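Local coordinates for protein bacillaene synthase decarboxylase PksI (Bacillus subtilis, PDB 4Q1K) that catalyses the decarboxylation of a carrier-tethered 3-methylglutaconyl group to 3-methylcrotonyl, a step in building the antibiotic bacillaene, at residues B[31-36]-B[68-73]; B[79-84]-B[129-134]; B[138-143]-B[194-199]. The protein carries 1 engineered substitution. All coordinates share one frame; numbering follows the deposited sequence.

Interaction 1: B[31-36]-B[68-73]; sequences ESAIIQ and KYKAVI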
loop_
_atom_site.group_PDB
_atom_site.type_symbol
_atom_site.label_atom_id
_atom_site.label_comp_id
_atom_site.label_asym_id
_atom_site.label_seq_id
_atom_site.Cartn_x
_atom_site.Cartn_y
_atom_site.Cartn_z
ATOM N N GLU B 31 12.013 -31.113 -5.625
ATOM C CA GLU B 31 11.471 -31.816 -6.813
ATOM C C GLU B 31 12.546 -31.432 -7.813
ATOM O O GLU B 31 13.432 -30.638 -7.493
ATOM C CB GLU B 31 10.174 -31.163 -7.290
ATOM C CG GLU B 31 9.106 -30.997 -6.244
ATOM C CD GLU B 31 8.063 -32.062 -6.319
ATOM O OE1 GLU B 31 8.440 -33.207 -5.982
ATOM O OE2 GLU B 31 6.881 -31.751 -6.698
ATOM N N SER B 32 12.384 -31.885 -9.030
ATOM C CA SER B 32 13.310 -31.595 -10.069
ATOM C C SER B 32 13.565 -30.097 -10.295
ATOM O O SER B 32 14.692 -29.692 -10.687
ATOM C CB SER B 32 12.755 -32.268 -11.366
ATOM O OG SER B 32 13.529 -31.793 -12.451
ATOM N N ALA B 33 12.546 -29.257 -10.109
ATOM C CA ALA B 33 12.710 -27.805 -10.330
ATOM C C ALA B 33 12.536 -26.920 -9.089
ATOM O O ALA B 33 12.290 -25.707 -9.250
ATOM C CB ALA B 33 11.693 -27.344 -11.415
ATOM N N ILE B 34 12.604 -27.482 -7.871
ATOM C CA ILE B 34 12.450 -26.679 -6.646
ATOM C C ILE B 34 13.649 -26.992 -5.757
ATOM O O ILE B 34 13.897 -28.209 -5.417
ATOM C CB ILE B 34 11.210 -27.178 -5.848
ATOM C CG1 ILE B 34 9.993 -27.063 -6.801
ATOM C CG2 ILE B 34 11.035 -26.302 -4.564
ATOM C CD1 ILE B 34 8.651 -27.478 -6.154
ATOM N N ILE B 35 14.301 -25.922 -5.303
ATOM C CA ILE B 35 15.502 -26.048 -4.469
ATOM C C ILE B 35 15.162 -25.344 -3.138
ATOM O O ILE B 35 14.681 -24.204 -3.144
ATOM C CB ILE B 35 16.732 -25.412 -5.184
ATOM C CG1 ILE B 35 18.055 -25.638 -4.448
ATOM C CG2 ILE B 35 16.520 -23.926 -5.522
ATOM C CD1 ILE B 35 18.375 -27.070 -4.242
ATOM N N GLN B 36 15.444 -26.035 -2.065
ATOM C CA GLN B 36 15.276 -25.506 -0.701
ATOM C C GLN B 36 16.621 -25.139 -0.119
ATOM O O GLN B 36 17.581 -25.947 -0.154
ATOM C CB GLN B 36 14.486 -26.485 0.165
ATOM C CG GLN B 36 14.323 -26.043 1.635
ATOM C CD GLN B 36 13.543 -27.122 2.375
ATOM O OE1 GLN B 36 12.354 -27.227 2.182
ATOM N NE2 GLN B 36 14.210 -27.977 3.082
ATOM N N LYS B 68 18.187 -24.573 -13.777
ATOM C CA LYS B 68 17.123 -25.526 -14.060
ATOM C C LYS B 68 15.991 -25.379 -13.091
ATOM O O LYS B 68 14.982 -25.978 -13.320
ATOM C CB LYS B 68 17.604 -26.977 -13.915
ATOM C CG LYS B 68 18.063 -27.381 -12.543
ATOM C CD LYS B 68 18.176 -28.914 -12.580
ATOM C CE LYS B 68 18.224 -29.530 -11.192
ATOM N NZ LYS B 68 18.191 -31.009 -11.327
ATOM N N TYR B 69 16.189 -24.585 -12.005
ATOM C CA TYR B 69 15.206 -24.497 -10.955
ATOM C C TYR B 69 14.180 -23.436 -11.346
ATOM O O TYR B 69 14.473 -22.495 -12.058
ATOM C CB TYR B 69 15.753 -24.159 -9.580
ATOM C CG TYR B 69 16.644 -25.265 -9.117
ATOM C CD1 TYR B 69 16.113 -26.525 -8.822
ATOM C CD2 TYR B 69 18.027 -25.093 -9.128
ATOM C CE1 TYR B 69 16.950 -27.568 -8.452
ATOM C CE2 TYR B 69 18.862 -26.119 -8.723
ATOM C CZ TYR B 69 18.294 -27.354 -8.409
ATOM O OH TYR B 69 19.109 -28.389 -8.003
ATOM N N LYS B 70 12.955 -23.645 -10.887
ATOM C CA LYS B 70 11.862 -22.680 -11.087
ATOM C C LYS B 70 11.505 -21.865 -9.821
ATOM O O LYS B 70 10.888 -20.752 -9.921
ATOM C CB LYS B 70 10.580 -23.457 -11.551
ATOM C CG LYS B 70 10.747 -23.901 -13.058
ATOM C CD LYS B 70 9.682 -24.929 -13.444
ATOM C CE LYS B 70 9.859 -25.368 -14.915
ATOM N NZ LYS B 70 8.639 -26.203 -15.160
ATOM N N ALA B 71 11.830 -22.430 -8.652
ATOM C CA ALA B 71 11.494 -21.720 -7.405
ATOM C C ALA B 71 12.508 -22.104 -6.372
ATOM O O ALA B 71 12.931 -23.263 -6.299
ATOM C CB ALA B 71 10.096 -22.172 -6.876
ATOM N N VAL B 72 12.793 -21.150 -5.501
ATOM C CA VAL B 72 13.657 -21.383 -4.386
ATOM C C VAL B 72 12.879 -21.175 -3.082
ATOM O O VAL B 72 12.102 -20.203 -2.985
ATOM C CB VAL B 72 14.808 -20.314 -4.350
ATOM C CG1 VAL B 72 15.662 -20.479 -3.081
ATOM C CG2 VAL B 72 15.608 -20.299 -5.695
ATOM N N ILE B 73 13.047 -22.084 -2.112
ATOM C CA ILE B 73 12.473 -21.874 -0.769
ATOM C C ILE B 73 13.652 -21.603 0.189
ATOM O O ILE B 73 14.494 -22.455 0.343
ATOM C CB ILE B 73 11.720 -23.125 -0.280
ATOM C CG1 ILE B 73 10.561 -23.511 -1.252
ATOM C CG2 ILE B 73 11.213 -22.929 1.166
ATOM C CD1 ILE B 73 9.977 -24.913 -0.965
HETATM O O HOH W 1 14.528 -28.826 -13.338
#

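Interaction 2: B[79-84]-B[129-134]; sequences NYFASG and FVMGLF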
loop_
_atom_site.group_PDB
_atom_site.type_symbol
_atom_site.label_atom_id
_atom_site.label_comp_id
_atom_site.label_asym_id
_atom_site.label_seq_id
_atom_site.Cartn_x
_atom_site.Cartn_y
_atom_site.Cartn_z
ATOM N N ASN B 79 12.694 -22.909 15.587
ATOM C CA ASN B 79 12.075 -21.612 15.812
ATOM C C ASN B 79 12.765 -20.339 15.252
ATOM O O ASN B 79 12.396 -19.223 15.616
ATOM C CB ASN B 79 11.753 -21.467 17.340
ATOM C CG ASN B 79 13.009 -21.548 18.192
ATOM O OD1 ASN B 79 14.030 -22.174 17.776
ATOM N ND2 ASN B 79 12.990 -20.904 19.367
ATOM N N TYR B 80 13.781 -20.446 14.379
ATOM C CA TYR B 80 14.538 -19.286 13.894
ATOM C C TYR B 80 14.518 -19.284 12.359
ATOM O O TYR B 80 14.933 -20.256 11.724
ATOM C CB TYR B 80 16.034 -19.435 14.322
ATOM C CG TYR B 80 16.146 -18.920 15.788
ATOM C CD1 TYR B 80 16.176 -17.549 16.026
ATOM C CD2 TYR B 80 16.020 -19.780 16.869
ATOM C CE1 TYR B 80 16.190 -17.038 17.325
ATOM C CE2 TYR B 80 16.052 -19.289 18.195
ATOM C CZ TYR B 80 16.136 -17.921 18.393
ATOM O OH TYR B 80 16.145 -17.321 19.650
ATOM N N PHE B 81 14.086 -18.204 11.803
ATOM C CA PHE B 81 14.325 -18.016 10.375
ATOM C C PHE B 81 15.787 -17.434 10.236
ATOM O O PHE B 81 16.686 -18.052 9.689
ATOM C CB PHE B 81 13.309 -16.984 9.769
ATOM C CG PHE B 81 13.603 -16.631 8.326
ATOM C CD1 PHE B 81 13.435 -17.628 7.307
ATOM C CD2 PHE B 81 14.079 -15.344 7.974
ATOM C CE1 PHE B 81 13.695 -17.305 5.943
ATOM C CE2 PHE B 81 14.380 -15.014 6.642
ATOM C CZ PHE B 81 14.181 -15.998 5.640
ATOM N N ALA B 82 16.004 -16.234 10.771
ATOM C CA ALA B 82 17.302 -15.561 10.603
ATOM C C ALA B 82 17.323 -14.445 11.636
ATOM O O ALA B 82 16.356 -13.704 11.797
ATOM C CB ALA B 82 17.584 -15.040 9.165
ATOM N N SER B 83 18.460 -14.276 12.315
ATOM C CA SER B 83 18.477 -13.416 13.515
ATOM C C SER B 83 19.321 -12.165 13.268
ATOM O O SER B 83 19.535 -11.391 14.191
ATOM C CB SER B 83 19.202 -14.222 14.643
ATOM O OG SER B 83 18.287 -15.110 15.178
ATOM N N GLY B 84 19.888 -11.998 12.075
ATOM C CA GLY B 84 20.469 -10.722 11.668
ATOM C C GLY B 84 21.947 -10.646 12.090
ATOM O O GLY B 84 22.573 -11.692 12.348
ATOM N N PHE B 129 15.303 -10.472 9.116
ATOM C CA PHE B 129 13.952 -10.104 8.620
ATOM C C PHE B 129 14.064 -9.416 7.294
ATOM O O PHE B 129 13.350 -9.760 6.325
ATOM C CB PHE B 129 13.306 -9.195 9.666
ATOM C CG PHE B 129 11.868 -8.749 9.356
ATOM C CD1 PHE B 129 10.884 -9.657 8.979
ATOM C CD2 PHE B 129 11.508 -7.426 9.605
ATOM C CE1 PHE B 129 9.587 -9.205 8.726
ATOM C CE2 PHE B 129 10.194 -6.954 9.381
ATOM C CZ PHE B 129 9.233 -7.889 8.954
ATOM N N VAL B 130 14.992 -8.460 7.177
ATOM C CA VAL B 130 15.083 -7.702 5.944
ATOM C C VAL B 130 15.516 -8.612 4.757
ATOM O O VAL B 130 14.971 -8.491 3.627
ATOM C CB VAL B 130 16.154 -6.566 6.140
ATOM C CG1 VAL B 130 16.492 -5.915 4.788
ATOM C CG2 VAL B 130 15.531 -5.657 7.220
ATOM N N MET B 131 16.468 -9.519 5.022
ATOM C CA MET B 131 16.876 -10.439 3.946
ATOM C C MET B 131 15.675 -11.226 3.416
ATOM O O MET B 131 15.547 -11.417 2.162
ATOM C CB MET B 131 17.971 -11.412 4.448
ATOM C CG MET B 131 18.227 -12.501 3.378
ATOM S SD MET B 131 19.450 -13.687 4.097
ATOM C CE MET B 131 18.417 -14.449 5.350
ATOM N N GLY B 132 14.753 -11.648 4.314
ATOM C CA GLY B 132 13.574 -12.394 3.915
ATOM C C GLY B 132 12.608 -11.526 3.126
ATOM O O GLY B 132 12.010 -11.999 2.190
ATOM N N LEU B 133 12.525 -10.249 3.463
ATOM C CA LEU B 133 11.552 -9.343 2.794
ATOM C C LEU B 133 11.916 -9.084 1.350
ATOM O O LEU B 133 11.055 -8.630 0.544
ATOM C CB LEU B 133 11.456 -7.974 3.527
ATOM C CG LEU B 133 10.924 -8.091 4.936
ATOM C CD1 LEU B 133 10.985 -6.662 5.532
ATOM C CD2 LEU B 133 9.452 -8.579 4.908
ATOM N N PHE B 134 13.190 -9.298 0.932
ATOM C CA PHE B 134 13.515 -9.164 -0.470
ATOM C C PHE B 134 13.115 -10.329 -1.324
ATOM O O PHE B 134 13.252 -10.285 -2.544
ATOM C CB PHE B 134 15.018 -9.017 -0.614
ATOM C CG PHE B 134 15.500 -7.575 -0.409
ATOM C CD1 PHE B 134 15.380 -6.636 -1.454
ATOM C CD2 PHE B 134 16.052 -7.161 0.820
ATOM C CE1 PHE B 134 15.782 -5.297 -1.286
ATOM C CE2 PHE B 134 16.531 -5.869 0.976
ATOM C CZ PHE B 134 16.363 -4.921 -0.078
#

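Interaction 3: B[138-143]-B[194-199]; sequences VILSRE and VPFKVL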
loop_
_atom_site.group_PDB
_atom_site.type_symbol
_atom_site.label_atom_id
_atom_site.label_comp_id
_atom_site.label_asym_id
_atom_site.label_seq_id
_atom_site.Cartn_x
_atom_site.Cartn_y
_atom_site.Cartn_z
ATOM N N VAL B 138 6.591 -13.789 0.637
ATOM C CA VAL B 138 7.080 -13.943 2.069
ATOM C C VAL B 138 6.001 -14.655 2.876
ATOM O O VAL B 138 4.872 -14.257 2.771
ATOM C CB VAL B 138 7.322 -12.544 2.673
ATOM C CG1 VAL B 138 7.622 -12.689 4.216
ATOM C CG2 VAL B 138 8.489 -11.827 1.881
ATOM N N ILE B 139 6.313 -15.625 3.720
ATOM C CA ILE B 139 5.240 -16.239 4.560
ATOM C C ILE B 139 5.709 -16.117 6.000
ATOM O O ILE B 139 6.845 -16.451 6.268
ATOM C CB ILE B 139 5.176 -17.774 4.253
ATOM C CG1 ILE B 139 4.840 -18.002 2.757
ATOM C CG2 ILE B 139 4.060 -18.424 5.118
ATOM C CD1 ILE B 139 5.316 -19.420 2.288
ATOM N N LEU B 140 4.890 -15.653 6.923
ATOM C CA LEU B 140 5.296 -15.549 8.294
ATOM C C LEU B 140 4.619 -16.624 9.165
ATOM O O LEU B 140 3.588 -17.161 8.769
ATOM C CB LEU B 140 4.865 -14.193 8.889
ATOM C CG LEU B 140 5.274 -12.929 8.106
ATOM C CD1 LEU B 140 4.721 -11.704 8.901
ATOM C CD2 LEU B 140 6.787 -12.871 7.913
ATOM N N SER B 141 5.212 -16.863 10.346
ATOM C CA SER B 141 4.613 -17.722 11.347
ATOM C C SER B 141 3.884 -16.863 12.403
ATOM O O SER B 141 4.355 -15.826 12.890
ATOM C CB SER B 141 5.736 -18.490 12.061
ATOM O OG SER B 141 5.398 -18.683 13.449
ATOM N N ARG B 142 2.679 -17.300 12.762
ATOM C CA ARG B 142 1.896 -16.530 13.660
ATOM C C ARG B 142 2.569 -16.275 15.025
ATOM O O ARG B 142 2.381 -15.192 15.649
ATOM C CB ARG B 142 0.588 -17.384 13.879
ATOM C CG ARG B 142 -0.545 -16.561 14.465
ATOM C CD ARG B 142 -1.906 -17.329 14.524
ATOM N NE ARG B 142 -2.462 -17.761 13.219
ATOM C CZ ARG B 142 -3.409 -18.706 13.130
ATOM N NH1 ARG B 142 -3.868 -19.297 14.231
ATOM N NH2 ARG B 142 -3.924 -19.053 11.967
ATOM N N GLU B 143 3.291 -17.314 15.528
ATOM C CA GLU B 143 3.796 -17.274 16.895
ATOM C C GLU B 143 5.276 -16.802 16.958
ATOM O O GLU B 143 5.794 -16.538 18.038
ATOM C CB GLU B 143 3.556 -18.645 17.606
ATOM C CG GLU B 143 4.343 -19.820 17.050
ATOM C CD GLU B 143 3.562 -20.580 15.962
ATOM O OE1 GLU B 143 3.324 -19.984 14.825
ATOM O OE2 GLU B 143 3.159 -21.743 16.211
ATOM N N VAL B 194 -1.021 -6.948 6.978
ATOM C CA VAL B 194 0.110 -7.185 6.001
ATOM C C VAL B 194 -0.373 -8.142 4.922
ATOM O O VAL B 194 -1.334 -8.959 5.144
ATOM C CB VAL B 194 1.352 -7.731 6.672
ATOM C CG1 VAL B 194 1.882 -6.734 7.700
ATOM C CG2 VAL B 194 1.102 -9.106 7.318
ATOM N N PRO B 195 0.172 -7.999 3.721
ATOM C CA PRO B 195 -0.286 -8.843 2.563
ATOM C C PRO B 195 0.316 -10.251 2.580
ATOM O O PRO B 195 0.014 -11.068 1.655
ATOM C CB PRO B 195 0.287 -8.057 1.356
ATOM C CG PRO B 195 1.549 -7.448 1.907
ATOM C CD PRO B 195 1.163 -6.979 3.295
ATOM N N PHE B 196 1.233 -10.503 3.487
ATOM C CA PHE B 196 1.867 -11.842 3.529
ATOM C C PHE B 196 0.911 -12.857 4.164
ATOM O O PHE B 196 0.175 -12.536 5.107
ATOM C CB PHE B 196 3.086 -11.879 4.490
ATOM C CG PHE B 196 4.111 -10.815 4.199
ATOM C CD1 PHE B 196 4.264 -10.326 2.903
ATOM C CD2 PHE B 196 4.848 -10.248 5.235
ATOM C CE1 PHE B 196 5.218 -9.356 2.619
ATOM C CE2 PHE B 196 5.758 -9.242 4.955
ATOM C CZ PHE B 196 5.921 -8.783 3.655
ATOM N N LYS B 197 0.973 -14.088 3.651
ATOM C CA LYS B 197 0.341 -15.221 4.308
ATOM C C LYS B 197 0.952 -15.418 5.674
ATOM O O LYS B 197 2.177 -15.418 5.759
ATOM C CB LYS B 197 0.641 -16.480 3.518
ATOM C CG LYS B 197 -0.264 -17.648 4.023
ATOM C CD LYS B 197 -1.670 -17.478 3.455
ATOM C CE LYS B 197 -2.511 -18.658 3.987
ATOM N NZ LYS B 197 -3.827 -18.732 3.290
ATOM N N VAL B 198 0.107 -15.507 6.714
ATOM C CA VAL B 198 0.606 -15.794 8.059
ATOM C C VAL B 198 -0.016 -17.137 8.516
ATOM O O VAL B 198 -1.265 -17.265 8.484
ATOM C CB VAL B 198 0.237 -14.675 9.033
ATOM C CG1 VAL B 198 0.822 -15.005 10.407
ATOM C CG2 VAL B 198 0.854 -13.319 8.503
ATOM N N LEU B 199 0.802 -18.073 9.023
ATOM C CA LEU B 199 0.304 -19.427 9.371
ATOM C C LEU B 199 0.951 -19.875 10.665
ATOM O O LEU B 199 2.022 -19.363 11.026
ATOM C CB LEU B 199 0.788 -20.466 8.287
ATOM C CG LEU B 199 0.130 -20.231 6.913
ATOM C CD1 LEU B 199 0.800 -21.177 5.913
ATOM C CD2 LEU B 199 -1.304 -20.716 7.095
HETATM O O HOH W 2 2.549 -14.719 1.327
#

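Interaction 1: B[31-36]-B[68-73]
With chi1 at -174°, Ile-35 sets CG1 anti to its backbone N and takes CD1 toward Tyr-69 OH and CZ, while CG2, lying between the N and the carbonyl carbon, rests against Tyr-69 CG and 3.7 Å from Val-72 CG2. Tyr-69 holds its own CG anti to the carbonyl carbon (chi1 -64°); this, with the backbone position of Ile-35, puts Ile-35 CB 3.8 Å from the centroid of the Tyr-69 ring, almost on the ring normal, in a CH-pi contact. Lys-68 CG lies over the opposite face, so the phenol is clamped between two aliphatic groups, with the backbone of Ala-33 at its edge. On the opposite face of the sheet, Ile-34 CG2 meets Ile-73 CD1. These isoleucines and Val-72 lie on paired parallel strands, whereas Lys-68 and Tyr-69 lie in the loop leading into strand 71-75. Ile-35 is bonded to the residues before and after Val-72: its N donates to Ala-71 O at 3.2 Å and its O accepts from Ile-73 N at 2.9 Å. Ahead of the strands, Ala-33 O takes the N-H of Lys-70 at 2.7 Å and, weakly, that of Ala-71; a water links Ser-32 O to Lys-68 O. Glu-29 hydrogen-bonds Tyr-69 OH and forms a salt bridge with Lys-68 NZ. The pair forms the beta-alpha-beta crossover through helix 50-65, with strands 25-31 and 116-120 continuing the sheet and helix 201-215 packed against Ile-34, Gln-36 and Ile-73.

Interaction 2: B[79-84]-B[129-134]
Between Ala-82 and Phe-129, the nearest residues of the two backbones, the CA atoms stand 6.7 Å apart, for here a chain that turns a corner at Phe-81 comes up to helix 127-133 without pairing with it. What crosses the gap is apolar. Phe-81, with CG anti to the backbone N (chi1 174°), extends its ring toward the helix until CE2 lies 3.9 Å from Gly-132 CA, and the neighbouring CZ is 4.0 Å from that same Gly-132 CA. The alpha carbon meets the ring obliquely. Gly-132 has no side chain on this side, and the bare backbone of the helix seats the end of the phenyl group.

The corner itself belongs to the crotonase fold of the enoyl-CoA hydratase/isomerase family, in the connection between strand 71-75 and helix 87-94. In enzymes of this fold the oxyanion hole is generally formed by backbone N-H groups from this loop and from the start of the helix corresponding to 127-133, so the contact probably lies close to such a site. The backbone of the corner is hydrogen-bonded to the backbone of His-123 and Ile-125 in the short strand 123-125, which comes shortly before the helix in the chain.

Met-131 supplies the second point of contact. Its chain runs out extended and then turns about the CG-SD bond (chi3 70°), bringing the terminal methyl back toward the corner. That CE lies 3.9 Å from Ala-82 CB and 4.3 Å from Phe-81 CE2, touching both residues with one carbon. Met-39 of strand 34-39 packs against Phe-81, Ala-82 and Met-131.

Interaction 3: B[138-143]-B[194-199]
At one margin of the mixed main sheet of this crotonase fold, strand 197-199 pairs in parallel with strand 137-141. Leu-140 carries the centre of the ladder: its N bonds to Lys-197 O at 3.0 Å, and its O receives Leu-199 N at 2.9 Å. One step on, Arg-142 N reaches Leu-199 O at 2.8 Å from above the carbonyl plane, where strand 137-141 gives way to a loop. At the other end the direct ladder is replaced by a water, which donates to Val-138 O and accepts from Lys-197 N. The chain ahead of the edge strand fills this region with the ring of Phe-196. Val-138 CB stands over the centre of that ring, 3.8 Å from its centroid in a CH-pi contact, whereas Leu-140 CD1 approaches the Phe-196 ring in its plane, 3.9 Å from CD2. Leu-140 CB also faces Val-198 CG2, and Val-198 CG1 packs 3.7 Å from Arg-142 CA. In the loop, Glu-143 has CG between its backbone N and carbonyl carbon (chi1 67°), and its bent chain returns OE1 to accept from Ser-141 OG; Arg-201 N is a further donor to OE1. Phe-196 also packs on Ser-172 of a second subunit, and Pro-195 O bonds to Arg-192 of that subunit. Helix 186-192 packs on the Leu-140 and Val-198 face, helix 201-215 on the Ile-139 and Leu-199 face. Strand 197-199, outermost in the sheet within this chain, thus brings the crotonase fold to its trimer interface.

Interactions 1 and 3 join parallel neighbours in one sheet, separated by strand 116-120; their centres lie about 21 Å apart. Both combine a backbone ladder, a bridging water and an aliphatic group over an aromatic face. Both are mostly buried with an exposed end, Lys-68 and Ser-32 in one and Arg-142 in the other, but of these two only interaction 3 also touches a second subunit. Interaction 2, near the centre of the chain and wholly buried, dispenses with polar bonds and relies on a ring, a methyl and a glycine. It adjoins interaction 3, since helix 127-133 leads into strand 137-141: Gly-132 O packs on Val-138 CG2 at 3.5 Å, and Leu-133 CD2 meets Phe-196 CZ.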